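Local coordinates for variant surface glycoprotein MITAT 1.1 (Trypanosoma brucei brucei, PDB 5LY9), which forms part of the dense, antigenically variable surface coat by which the trypanosome evades the host immune response, at residues T19-V24 against A99-S104; E107-L112 against Q143-S148; S114-S119 against D130-R135; S194-N199 against T204-T209. All coordinates share one frame; numbering follows the deposited sequence.

Contact 1. Residues T19-V24 against A99-S104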
loop_
_atom_site.group_PDB
_atom_site.type_symbol
_atom_site.label_atom_id
_atom_site.label_comp_id
_atom_site.label_asym_id
_atom_site.label_seq_id
_atom_site.Cartn_x
_atom_site.Cartn_y
_atom_site.Cartn_z
ATOM N N THR A 19 -4.982 -18.924 -4.766
ATOM C CA THR A 19 -4.252 -18.574 -5.986
ATOM C C THR A 19 -4.603 -17.155 -6.483
ATOM O O THR A 19 -3.719 -16.375 -6.783
ATOM C CB THR A 19 -4.519 -19.647 -7.069
ATOM O OG1 THR A 19 -4.139 -20.952 -6.538
ATOM C CG2 THR A 19 -3.764 -19.325 -8.304
ATOM N N GLU A 20 -5.862 -16.839 -6.522
ATOM C CA GLU A 20 -6.276 -15.513 -6.971
ATOM C C GLU A 20 -5.758 -14.425 -6.018
ATOM O O GLU A 20 -5.165 -13.416 -6.455
ATOM C CB GLU A 20 -7.792 -15.400 -7.124
ATOM C CG GLU A 20 -8.260 -13.992 -7.531
ATOM C CD GLU A 20 -9.613 -13.980 -8.204
ATOM O OE1 GLU A 20 -9.772 -14.678 -9.283
ATOM O OE2 GLU A 20 -10.521 -13.357 -7.585
ATOM N N LEU A 21 -5.966 -14.650 -4.721
ATOM C CA LEU A 21 -5.583 -13.700 -3.694
ATOM C C LEU A 21 -4.094 -13.416 -3.690
ATOM O O LEU A 21 -3.660 -12.341 -3.332
ATOM C CB LEU A 21 -6.120 -14.050 -2.321
ATOM C CG LEU A 21 -7.627 -14.167 -2.073
ATOM C CD1 LEU A 21 -7.820 -14.641 -0.627
ATOM C CD2 LEU A 21 -8.289 -12.821 -2.306
ATOM N N SER A 22 -3.299 -14.370 -4.121
ATOM C CA SER A 22 -1.852 -14.276 -4.122
ATOM C C SER A 22 -1.364 -13.093 -4.966
ATOM O O SER A 22 -0.315 -12.563 -4.653
ATOM C CB SER A 22 -1.227 -15.609 -4.619
ATOM O OG SER A 22 -1.372 -15.666 -5.995
ATOM N N LYS A 23 -2.145 -12.618 -5.941
ATOM C CA LYS A 23 -1.725 -11.525 -6.810
ATOM C C LYS A 23 -2.288 -10.184 -6.456
ATOM O O LYS A 23 -1.909 -9.200 -7.077
ATOM C CB LYS A 23 -2.030 -11.805 -8.290
ATOM C CG LYS A 23 -1.207 -12.929 -8.885
ATOM C CD LYS A 23 -1.294 -12.963 -10.425
ATOM C CE LYS A 23 -0.204 -13.869 -10.991
ATOM N NZ LYS A 23 -0.399 -13.835 -12.484
ATOM N N VAL A 24 -3.161 -10.111 -5.463
ATOM C CA VAL A 24 -3.787 -8.840 -5.143
ATOM C C VAL A 24 -2.770 -7.763 -4.756
ATOM O O VAL A 24 -2.890 -6.638 -5.213
ATOM C CB VAL A 24 -4.926 -8.998 -4.071
ATOM C CG1 VAL A 24 -5.401 -7.637 -3.559
ATOM C CG2 VAL A 24 -6.071 -9.818 -4.657
ATOM N N ALA A 99 -4.196 -10.460 1.856
ATOM C CA ALA A 99 -3.126 -11.204 2.438
ATOM C C ALA A 99 -3.537 -11.826 3.766
ATOM O O ALA A 99 -3.214 -12.966 4.057
ATOM C CB ALA A 99 -1.919 -10.316 2.594
ATOM N N TYR A 100 -4.333 -11.100 4.570
ATOM C CA TYR A 100 -4.761 -11.642 5.867
ATOM C C TYR A 100 -5.661 -12.860 5.703
ATOM O O TYR A 100 -5.463 -13.906 6.344
ATOM C CB TYR A 100 -5.502 -10.528 6.633
ATOM C CG TYR A 100 -5.951 -10.910 8.026
ATOM C CD1 TYR A 100 -5.062 -11.454 8.993
ATOM C CD2 TYR A 100 -7.276 -10.761 8.390
ATOM C CE1 TYR A 100 -5.482 -11.758 10.247
ATOM C CE2 TYR A 100 -7.718 -11.067 9.685
ATOM C CZ TYR A 100 -6.821 -11.593 10.611
ATOM O OH TYR A 100 -7.262 -11.932 11.864
ATOM N N LEU A 101 -6.673 -12.729 4.844
ATOM C CA LEU A 101 -7.564 -13.843 4.512
ATOM C C LEU A 101 -6.780 -15.023 3.916
ATOM O O LEU A 101 -6.976 -16.194 4.364
ATOM C CB LEU A 101 -8.697 -13.363 3.600
ATOM C CG LEU A 101 -9.594 -14.486 3.139
ATOM C CD1 LEU A 101 -10.293 -15.098 4.305
ATOM C CD2 LEU A 101 -10.605 -13.924 2.119
ATOM N N LYS A 102 -5.835 -14.746 3.012
ATOM C CA LYS A 102 -5.008 -15.791 2.422
ATOM C C LYS A 102 -4.195 -16.517 3.461
ATOM O O LYS A 102 -4.039 -17.776 3.422
ATOM C CB LYS A 102 -4.115 -15.188 1.377
ATOM C CG LYS A 102 -3.247 -16.199 0.722
ATOM C CD LYS A 102 -2.591 -15.678 -0.508
ATOM C CE LYS A 102 -1.304 -16.370 -0.907
ATOM N NZ LYS A 102 -1.419 -17.869 -1.054
ATOM N N GLY A 103 -3.708 -15.770 4.472
ATOM C CA GLY A 103 -2.903 -16.429 5.531
ATOM C C GLY A 103 -3.699 -17.413 6.314
ATOM O O GLY A 103 -3.207 -18.497 6.682
ATOM N N SER A 104 -4.966 -17.114 6.596
ATOM C CA SER A 104 -5.772 -18.050 7.308
ATOM C C SER A 104 -6.174 -19.256 6.457
ATOM O O SER A 104 -6.116 -20.414 6.942
ATOM C CB SER A 104 -7.094 -17.428 7.826
ATOM O OG SER A 104 -6.765 -16.274 8.710
#
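Leu21 and Lys102 mark the closest approach of the two backbones, their CA atoms 6.5 Å apart, where the chain leaving helix 8-21 makes a type I beta turn (Leu21 to Val24) beside the continuous helix 62-114. Leu21 brings one methyl, CD1, to the long helix. Its CB points toward that helix, and with CG anti to the carbonyl carbon (chi1 -60°) CD1 meets Leu101 CD2 at 4.0 Å, the two leucines crossing obliquely, and also rests against Lys102 CB at 4.2 Å. Beside this pair the aliphatic chain of Lys102 runs past the turn, extended as far as CE and bent at chi4 (54°), which turns NZ to its partners. The lysine touches the turn with its aliphatic carbons, CE lying 3.8 Å from Ser22 CB. Its ammonium is held by Asp106 in a salt bridge and by hydrogen bonds to Thr18 OG1 and Ser148 O, partners that probably compensate the buried charge. Ser22 turns its hydroxyl back on its own segment: OG donates to Thr19 O at 2.6 Å, from 24° off the carbonyl plane, and so supplements the weak bond from Ser22 N to the same oxygen. Leu101 also meets Trp246 and Ala249, so it packs on both Leu21 and helix 244-254. The long helix lies between this packing and the dimer interface, where Ser104 OG bonds Gly103 O of the second subunit and the reverse pair repeats the bond.

Contact 2. Residues E107-L112 against Q143-S148. With GOL (glycerol), chain E.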
loop_
_atom_site.group_PDB
_atom_site.type_symbol
_atom_site.label_atom_id
_atom_site.label_comp_id
_atom_site.label_asym_id
_atom_site.label_seq_id
_atom_site.Cartn_x
_atom_site.Cartn_y
_atom_site.Cartn_z
ATOM N N GLU A 107 -3.104 -21.530 6.138
ATOM C CA GLU A 107 -2.775 -22.229 7.402
ATOM C C GLU A 107 -3.754 -23.397 7.589
ATOM O O GLU A 107 -3.354 -24.529 7.965
ATOM C CB GLU A 107 -2.767 -21.259 8.562
ATOM C CG GLU A 107 -2.486 -21.847 9.946
ATOM C CD GLU A 107 -1.058 -22.346 10.134
ATOM O OE1 GLU A 107 -0.150 -21.786 9.418
ATOM O OE2 GLU A 107 -0.881 -23.208 11.083
ATOM N N PHE A 108 -5.042 -23.154 7.377
ATOM C CA PHE A 108 -6.038 -24.230 7.616
ATOM C C PHE A 108 -5.874 -25.335 6.567
ATOM O O PHE A 108 -5.931 -26.536 6.903
ATOM C CB PHE A 108 -7.454 -23.744 7.759
ATOM C CG PHE A 108 -8.330 -24.722 8.430
ATOM C CD1 PHE A 108 -8.250 -24.894 9.839
ATOM C CD2 PHE A 108 -9.098 -25.586 7.699
ATOM C CE1 PHE A 108 -9.018 -25.825 10.455
ATOM C CE2 PHE A 108 -9.880 -26.528 8.339
ATOM C CZ PHE A 108 -9.819 -26.681 9.669
ATOM N N LEU A 109 -5.742 -24.961 5.292
ATOM C CA LEU A 109 -5.522 -25.983 4.265
ATOM C C LEU A 109 -4.261 -26.803 4.534
ATOM O O LEU A 109 -4.269 -28.026 4.359
ATOM C CB LEU A 109 -5.454 -25.415 2.838
ATOM C CG LEU A 109 -6.747 -24.898 2.197
ATOM C CD1 LEU A 109 -6.429 -24.260 0.880
ATOM C CD2 LEU A 109 -7.802 -25.953 1.966
ATOM N N ASN A 110 -3.181 -26.126 4.920
ATOM C CA ASN A 110 -1.954 -26.803 5.261
ATOM C C ASN A 110 -2.198 -27.804 6.407
ATOM O O ASN A 110 -1.642 -28.943 6.378
ATOM C CB ASN A 110 -0.858 -25.825 5.666
ATOM C CG ASN A 110 0.444 -26.517 6.073
ATOM O OD1 ASN A 110 1.177 -26.997 5.221
ATOM N ND2 ASN A 110 0.692 -26.611 7.356
ATOM N N LEU A 111 -2.984 -27.391 7.427
ATOM C CA LEU A 111 -3.176 -28.277 8.564
ATOM C C LEU A 111 -3.957 -29.529 8.084
ATOM O O LEU A 111 -3.565 -30.642 8.387
ATOM C CB LEU A 111 -3.963 -27.561 9.683
ATOM C CG LEU A 111 -4.384 -28.478 10.816
ATOM C CD1 LEU A 111 -3.154 -29.075 11.519
ATOM C CD2 LEU A 111 -5.230 -27.735 11.785
ATOM N N LEU A 112 -5.017 -29.345 7.300
ATOM C CA LEU A 112 -5.781 -30.466 6.804
ATOM C C LEU A 112 -4.898 -31.364 5.963
ATOM O O LEU A 112 -4.975 -32.619 6.099
ATOM C CB LEU A 112 -7.000 -30.067 6.008
ATOM C CG LEU A 112 -8.120 -29.385 6.757
ATOM C CD1 LEU A 112 -9.261 -28.993 5.808
ATOM C CD2 LEU A 112 -8.554 -30.214 7.897
ATOM N N GLN A 143 -5.061 -29.098 -9.261
ATOM C CA GLN A 143 -5.391 -27.710 -8.953
ATOM C C GLN A 143 -4.166 -27.015 -8.340
ATOM O O GLN A 143 -3.634 -27.496 -7.334
ATOM C CB GLN A 143 -6.549 -27.694 -7.965
ATOM C CG GLN A 143 -6.992 -26.339 -7.436
ATOM C CD GLN A 143 -7.207 -25.273 -8.468
ATOM O OE1 GLN A 143 -8.038 -25.505 -9.360
ATOM N NE2 GLN A 143 -6.491 -24.057 -8.363
ATOM N N GLU A 144 -3.758 -25.890 -8.915
ATOM C CA GLU A 144 -2.734 -25.092 -8.273
ATOM C C GLU A 144 -3.218 -24.724 -6.859
ATOM O O GLU A 144 -4.361 -24.265 -6.649
ATOM C CB GLU A 144 -2.460 -23.859 -9.077
ATOM C CG GLU A 144 -1.385 -22.997 -8.574
ATOM C CD GLU A 144 0.030 -23.524 -8.596
ATOM O OE1 GLU A 144 0.321 -24.635 -9.072
ATOM O OE2 GLU A 144 0.919 -22.722 -8.138
ATOM N N CYS A 145 -2.344 -24.964 -5.901
ATOM C CA CYS A 145 -2.620 -24.686 -4.497
ATOM C C CYS A 145 -1.317 -24.448 -3.724
ATOM O O CYS A 145 -0.915 -25.285 -2.883
ATOM C CB CYS A 145 -3.417 -25.842 -3.927
ATOM S SG CYS A 145 -4.394 -25.382 -2.476
ATOM N N ALA A 146 -0.678 -23.326 -4.021
ATOM C CA ALA A 146 0.615 -23.019 -3.442
ATOM C C ALA A 146 0.221 -22.298 -2.153
ATOM O O ALA A 146 -0.333 -21.148 -2.174
ATOM C CB ALA A 146 1.480 -22.145 -4.320
ATOM N N LEU A 147 0.608 -22.887 -1.057
ATOM C CA LEU A 147 0.225 -22.247 0.268
ATOM C C LEU A 147 1.404 -21.320 0.629
ATOM O O LEU A 147 2.133 -21.519 1.610
ATOM C CB LEU A 147 0.010 -23.321 1.253
ATOM C CG LEU A 147 -0.992 -24.355 0.801
ATOM C CD1 LEU A 147 -1.185 -25.466 1.803
ATOM C CD2 LEU A 147 -2.340 -23.691 0.529
ATOM N N SER A 148 1.582 -20.316 -0.234
ATOM C CA SER A 148 2.677 -19.383 -0.119
ATOM C C SER A 148 2.282 -18.063 -0.726
ATOM O O SER A 148 1.315 -18.010 -1.487
ATOM C CB SER A 148 3.954 -19.900 -0.854
ATOM O OG SER A 148 3.674 -20.149 -2.214
HETATM C C1 GOL E . 1.841 -23.501 4.426
HETATM O O1 GOL E . 2.886 -23.447 3.444
HETATM C C2 GOL E . 1.733 -22.171 5.157
HETATM O O2 GOL E . 1.394 -21.170 4.205
HETATM C C3 GOL E . 0.595 -22.175 6.137
HETATM O O3 GOL E . 0.865 -23.022 7.270
#
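Leu109 and Leu147 form the apolar heart of this contact between helix 62-114 and the irregular chain that follows strand 143-144. The two side chains cross at about a right angle, with Leu109 CD1 4.1 Å from Leu147 CD2. The same Leu109 methyl reaches Cys145 SG, also at 4.1 Å, and so packs on the disulfide that this sulfur forms with Cys15 of helix 8-21. The other methyl of Leu147 lies against the helix itself: CD1 is 3.9 Å from Asn110 CB and 3.8 Å from Asn110 N. Polar links between the segments pass through a glycerol, probably from the crystallisation liquor. Its O2 and O1 both donate to Leu147 O, at 2.7 and 2.8 Å, and its O3 donates to Glu107 OE1 at 2.7 Å. Glu107 and Asn110 also bond the second subunit, whose Ala215 N and Leu214 N bind the two carboxylate oxygens of Glu107 and whose Lys212 O receives Asn110 ND2. The chemistry is thus divided: leucine methyls and a covalent cystine fasten the loop within the subunit, whereas the polar ends of Glu107 and Asn110 bond the second subunit, and in this crystal Leu147 O accepts two glycerol hydroxyls.

Contact 3. Residues S114-S119 against D130-R135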
loop_
_atom_site.group_PDB
_atom_site.type_symbol
_atom_site.label_atom_id
_atom_site.label_comp_id
_atom_site.label_asym_id
_atom_site.label_seq_id
_atom_site.Cartn_x
_atom_site.Cartn_y
_atom_site.Cartn_z
ATOM N N SER A 114 -1.831 -31.864 6.306
ATOM C CA SER A 114 -0.826 -32.469 7.185
ATOM C C SER A 114 -1.375 -33.547 8.079
ATOM O O SER A 114 -0.602 -34.328 8.617
ATOM C CB SER A 114 -0.186 -31.404 8.071
ATOM O OG SER A 114 0.454 -30.396 7.259
ATOM N N LEU A 115 -2.679 -33.638 8.211
ATOM C CA LEU A 115 -3.276 -34.642 9.079
ATOM C C LEU A 115 -3.592 -35.906 8.292
ATOM O O LEU A 115 -4.720 -36.346 8.183
ATOM C CB LEU A 115 -4.508 -34.087 9.801
ATOM C CG LEU A 115 -4.317 -32.903 10.715
ATOM C CD1 LEU A 115 -5.657 -32.374 11.273
ATOM C CD2 LEU A 115 -3.324 -33.280 11.831
ATOM N N LYS A 116 -2.559 -36.454 7.697
ATOM C CA LYS A 116 -2.604 -37.636 6.840
ATOM C C LYS A 116 -1.759 -38.679 7.566
ATOM O O LYS A 116 -0.614 -38.415 7.903
ATOM C CB LYS A 116 -1.977 -37.317 5.504
ATOM C CG LYS A 116 -2.304 -38.408 4.500
ATOM C CD LYS A 116 -1.462 -38.290 3.270
ATOM C CE LYS A 116 -1.727 -37.067 2.481
ATOM N NZ LYS A 116 -1.115 -37.302 1.123
ATOM N N GLY A 117 -2.346 -39.824 7.807
ATOM C CA GLY A 117 -1.708 -40.839 8.595
ATOM C C GLY A 117 -2.270 -42.217 8.244
ATOM O O GLY A 117 -3.351 -42.576 8.691
ATOM N N GLY A 118 -1.458 -43.004 7.536
ATOM C CA GLY A 118 -1.918 -44.352 7.091
ATOM C C GLY A 118 -3.249 -44.327 6.347
ATOM O O GLY A 118 -3.597 -43.314 5.753
ATOM N N SER A 119 -4.010 -45.426 6.445
ATOM C CA SER A 119 -5.269 -45.545 5.759
ATOM C C SER A 119 -6.362 -44.844 6.530
ATOM O O SER A 119 -7.394 -44.499 5.940
ATOM C CB SER A 119 -5.625 -47.036 5.646
ATOM O OG SER A 119 -5.810 -47.575 6.939
ATOM N N ASP A 130 -11.335 -42.447 1.309
ATOM C CA ASP A 130 -10.053 -43.167 1.308
ATOM C C ASP A 130 -8.903 -42.667 0.439
ATOM O O ASP A 130 -7.827 -43.286 0.405
ATOM C CB ASP A 130 -10.314 -44.634 0.893
ATOM C CG ASP A 130 -11.257 -45.354 1.822
ATOM O OD1 ASP A 130 -11.468 -44.913 2.951
ATOM O OD2 ASP A 130 -11.829 -46.396 1.392
ATOM N N THR A 131 -9.161 -41.592 -0.310
ATOM C CA THR A 131 -8.295 -41.173 -1.367
ATOM C C THR A 131 -7.885 -39.755 -1.085
ATOM O O THR A 131 -8.634 -38.784 -1.359
ATOM C CB THR A 131 -8.967 -41.323 -2.700
ATOM O OG1 THR A 131 -9.572 -42.633 -2.771
ATOM C CG2 THR A 131 -8.005 -41.133 -3.771
ATOM N N ALA A 132 -6.706 -39.625 -0.503
ATOM C CA ALA A 132 -6.115 -38.279 -0.263
ATOM C C ALA A 132 -5.761 -37.617 -1.593
ATOM O O ALA A 132 -5.315 -38.242 -2.533
ATOM C CB ALA A 132 -4.857 -38.375 0.592
ATOM N N ALA A 133 -5.941 -36.303 -1.655
ATOM C CA ALA A 133 -5.375 -35.511 -2.707
ATOM C C ALA A 133 -3.897 -35.710 -2.716
ATOM O O ALA A 133 -3.288 -35.932 -1.655
ATOM C CB ALA A 133 -5.697 -34.038 -2.417
ATOM N N THR A 134 -3.298 -35.644 -3.894
ATOM C CA THR A 134 -1.891 -35.822 -4.050
ATOM C C THR A 134 -1.218 -34.539 -4.319
ATOM O O THR A 134 -1.592 -33.819 -5.297
ATOM C CB THR A 134 -1.615 -36.754 -5.240
ATOM O OG1 THR A 134 -2.298 -37.991 -4.997
ATOM C CG2 THR A 134 -0.101 -37.039 -5.440
ATOM N N ARG A 135 -0.235 -34.183 -3.489
ATOM C CA ARG A 135 0.512 -32.981 -3.765
ATOM C C ARG A 135 1.621 -33.307 -4.689
ATOM O O ARG A 135 2.399 -34.268 -4.470
ATOM C CB ARG A 135 1.155 -32.356 -2.511
ATOM C CG ARG A 135 1.837 -31.050 -2.940
ATOM C CD ARG A 135 2.046 -30.112 -1.833
ATOM N NE ARG A 135 0.825 -29.519 -1.377
ATOM C CZ ARG A 135 0.323 -28.387 -1.863
ATOM N NH1 ARG A 135 0.846 -27.830 -2.939
ATOM N NH2 ARG A 135 -0.711 -27.858 -1.274
HETATM O O HOH W 1 0.468 -35.784 -1.138
HETATM O O HOH W 2 -2.645 -34.726 0.535
HETATM O O HOH W 3 -7.981 -44.937 3.386
#
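Lys116 reaches across to Ala132 and Ala133 in a small, largely water-mediated contact between the two limbs of the irregular loop that joins helix 62-114 to strand 135-136. The lysine leaves the backbone with CG anti to N, bends at chi3 (-66°) and brings its last carbon over the alanine methyl, Lys116 CE to Ala132 CB being 3.9 Å. Beyond this the ammonium stops short of a direct bond, with Lys116 NZ 3.8 Å from Ala133 O, and two waters make the link. One accepts weakly from NZ and donates to Ala133 O at 2.6 Å; the other also accepts weakly from NZ and takes the backbone hydrogen of Arg135 N at 2.9 Å. The lysine thereby addresses both a carbonyl and an amide of the second limb without a direct hydrogen bond to either. Toward the loop's tip a third water joins the limbs, donating to Ser119 O at 2.7 Å and weakly to Asp130 O. Leu115, centre of an inverse gamma turn, redirects the chain as it leaves the helix. Gly118 N then bonds Asp208 OD1 of the second subunit, while Ala133 is tied by the backbone to Leu124 within the same loop. Spanned by solvent more than by side-chain packing, the pair belongs to the loop-rich lobe that caps the helical bundle in the N-terminal domain of A-type variant surface glycoproteins.

Contact 4. Residues S194-N199 against T204-T209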
loop_
_atom_site.group_PDB
_atom_site.type_symbol
_atom_site.label_atom_id
_atom_site.label_comp_id
_atom_site.label_asym_id
_atom_site.label_seq_id
_atom_site.Cartn_x
_atom_site.Cartn_y
_atom_site.Cartn_z
ATOM N N SER A 194 -14.880 -33.142 13.312
ATOM C CA SER A 194 -16.018 -33.347 14.252
ATOM C C SER A 194 -15.555 -33.073 15.641
ATOM O O SER A 194 -14.522 -33.584 16.067
ATOM C CB SER A 194 -16.631 -34.756 14.188
ATOM O OG SER A 194 -17.488 -34.952 15.329
ATOM N N GLY A 195 -16.266 -32.165 16.306
ATOM C CA GLY A 195 -16.004 -31.866 17.728
ATOM C C GLY A 195 -16.857 -32.721 18.691
ATOM O O GLY A 195 -16.985 -32.376 19.882
ATOM N N HIS A 196 -17.407 -33.838 18.233
ATOM C CA HIS A 196 -18.097 -34.778 19.118
ATOM C C HIS A 196 -17.170 -35.901 19.521
ATOM O O HIS A 196 -16.372 -36.372 18.725
ATOM C CB HIS A 196 -19.390 -35.255 18.474
ATOM C CG HIS A 196 -20.239 -36.037 19.404
ATOM N ND1 HIS A 196 -20.115 -37.400 19.524
ATOM C CD2 HIS A 196 -21.223 -35.646 20.253
ATOM C CE1 HIS A 196 -20.969 -37.827 20.450
ATOM N NE2 HIS A 196 -21.661 -36.783 20.898
ATOM N N SER A 197 -17.282 -36.410 20.739
ATOM C CA SER A 197 -16.214 -37.276 21.300
ATOM C C SER A 197 -16.247 -38.786 20.910
ATOM O O SER A 197 -15.262 -39.476 21.039
ATOM C CB SER A 197 -16.222 -37.201 22.843
ATOM O OG SER A 197 -17.546 -37.397 23.283
ATOM N N THR A 198 -17.373 -39.280 20.445
ATOM C CA THR A 198 -17.461 -40.734 20.142
ATOM C C THR A 198 -16.623 -41.045 18.919
ATOM O O THR A 198 -15.820 -41.998 18.958
ATOM C CB THR A 198 -18.894 -41.133 19.891
ATOM O OG1 THR A 198 -19.665 -40.796 21.041
ATOM C CG2 THR A 198 -18.997 -42.648 19.577
ATOM N N ASN A 199 -16.783 -40.265 17.825
ATOM C CA ASN A 199 -16.017 -40.512 16.594
ATOM C C ASN A 199 -15.084 -39.359 16.170
ATOM O O ASN A 199 -14.229 -39.554 15.322
ATOM C CB ASN A 199 -16.944 -40.706 15.423
ATOM C CG ASN A 199 -17.969 -41.786 15.657
ATOM O OD1 ASN A 199 -17.622 -42.858 16.126
ATOM N ND2 ASN A 199 -19.210 -41.505 15.312
ATOM N N THR A 204 -13.519 -37.983 25.420
ATOM C CA THR A 204 -14.613 -38.040 26.450
ATOM C C THR A 204 -15.728 -37.007 26.340
ATOM O O THR A 204 -16.910 -37.353 26.329
ATOM C CB THR A 204 -13.974 -38.147 27.830
ATOM O OG1 THR A 204 -13.141 -39.358 27.826
ATOM C CG2 THR A 204 -15.020 -38.195 28.892
ATOM N N SER A 205 -15.379 -35.728 26.256
ATOM C CA SER A 205 -16.368 -34.683 26.308
ATOM C C SER A 205 -16.345 -34.105 24.927
ATOM O O SER A 205 -15.275 -33.912 24.420
ATOM C CB SER A 205 -15.959 -33.576 27.276
ATOM O OG SER A 205 -15.963 -34.083 28.630
ATOM N N ALA A 206 -17.500 -33.754 24.401
ATOM C CA ALA A 206 -17.550 -32.997 23.160
ATOM C C ALA A 206 -16.954 -31.585 23.360
ATOM O O ALA A 206 -16.806 -31.071 24.500
ATOM C CB ALA A 206 -18.992 -32.890 22.696
ATOM N N LEU A 207 -16.642 -30.896 22.251
ATOM C CA LEU A 207 -16.232 -29.518 22.392
ATOM C C LEU A 207 -17.342 -28.718 23.064
ATOM O O LEU A 207 -18.524 -28.945 22.805
ATOM C CB LEU A 207 -15.868 -28.948 21.034
ATOM C CG LEU A 207 -14.700 -29.552 20.253
ATOM C CD1 LEU A 207 -14.522 -28.758 18.948
ATOM C CD2 LEU A 207 -13.458 -29.700 21.094
ATOM N N ASP A 208 -16.983 -27.773 23.933
ATOM C CA ASP A 208 -17.980 -26.971 24.638
ATOM C C ASP A 208 -18.920 -26.181 23.707
ATOM O O ASP A 208 -20.133 -26.035 23.966
ATOM C CB ASP A 208 -17.225 -25.991 25.523
ATOM C CG ASP A 208 -16.414 -26.685 26.620
ATOM O OD1 ASP A 208 -16.672 -27.860 26.916
ATOM O OD2 ASP A 208 -15.509 -26.053 27.184
ATOM N N THR A 209 -18.359 -25.692 22.588
ATOM C CA THR A 209 -19.121 -25.058 21.546
ATOM C C THR A 209 -18.647 -25.572 20.180
ATOM O O THR A 209 -17.580 -26.142 20.101
ATOM C CB THR A 209 -18.985 -23.526 21.543
ATOM O OG1 THR A 209 -17.650 -23.130 21.263
ATOM C CG2 THR A 209 -19.340 -22.917 22.966
HETATM O O HOH W 4 -13.699 -40.182 23.467
#
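Leu207 N donates to Gly195 O in a nearly straight backbone bond, 2.8 Å long with an N-H...O angle of 168°. It clamps together two limbs of one irregular loop. The leucine side chain closes over the same point. With CG anti to its carbonyl carbon (chi1 -63°), Leu207 lays CD1 3.7 Å from Gly195 CA, an approach made possible by the lack of a side chain on the glycine. One residue back from Leu207, Ala206 CB comes within 4.1 Å of His196 CA and approaches the imidazole obliquely. The backbone N of His196 donates to Ser194 OG at 3.1 Å, an ST turn, and that hydroxyl is also hydrogen-bonded to Glu2 OE2. Nearer the tip, Ser197 packs its CB 3.5 Å from Thr204 C. Ser197 OG is 3.1 Å from Thr204 O, a weak bond at most. A water is the firmer connection here, donating to Ser197 O at 3.0 Å and accepting from Thr204 N at 2.9 Å, so that both backbones of the tip are tied through a single solvent molecule. Residues 204-209 also meet the second subunit: Ser205 OG bonds Glu120 OE1 of that subunit, and Leu207 packs on its Ser114. Along its own chain the loop connects strand 173-174 to strand 211-213, the outermost strands of a four-stranded antiparallel sheet, and it is joined to the chain after strand 218-220 by Gly195 bonding Pro221 and Leu207 O bonding Asn222.

How the contacts relate
From contact 1 to contact 4 the packing passes from helical core to surface loops. Contacts 1 and 2 both build on helix 62-114, their centres 11 Å apart, and both rest on leucine methyls; contact 1 is buried among helices, whereas contact 2 is partly open and backed by a disulfide. Contact 3 falls within the span of chain enclosed by contact 2 and joins it through Arg135 NH2, probably hydrogen-bonded to Cys145 O at 3.0 Å. Contacts 3 and 4 close loops in which waters bridge backbone atoms, but only contact 4 adds a direct backbone bond. All four border the second subunit, so core and loops alike contribute to the dimer.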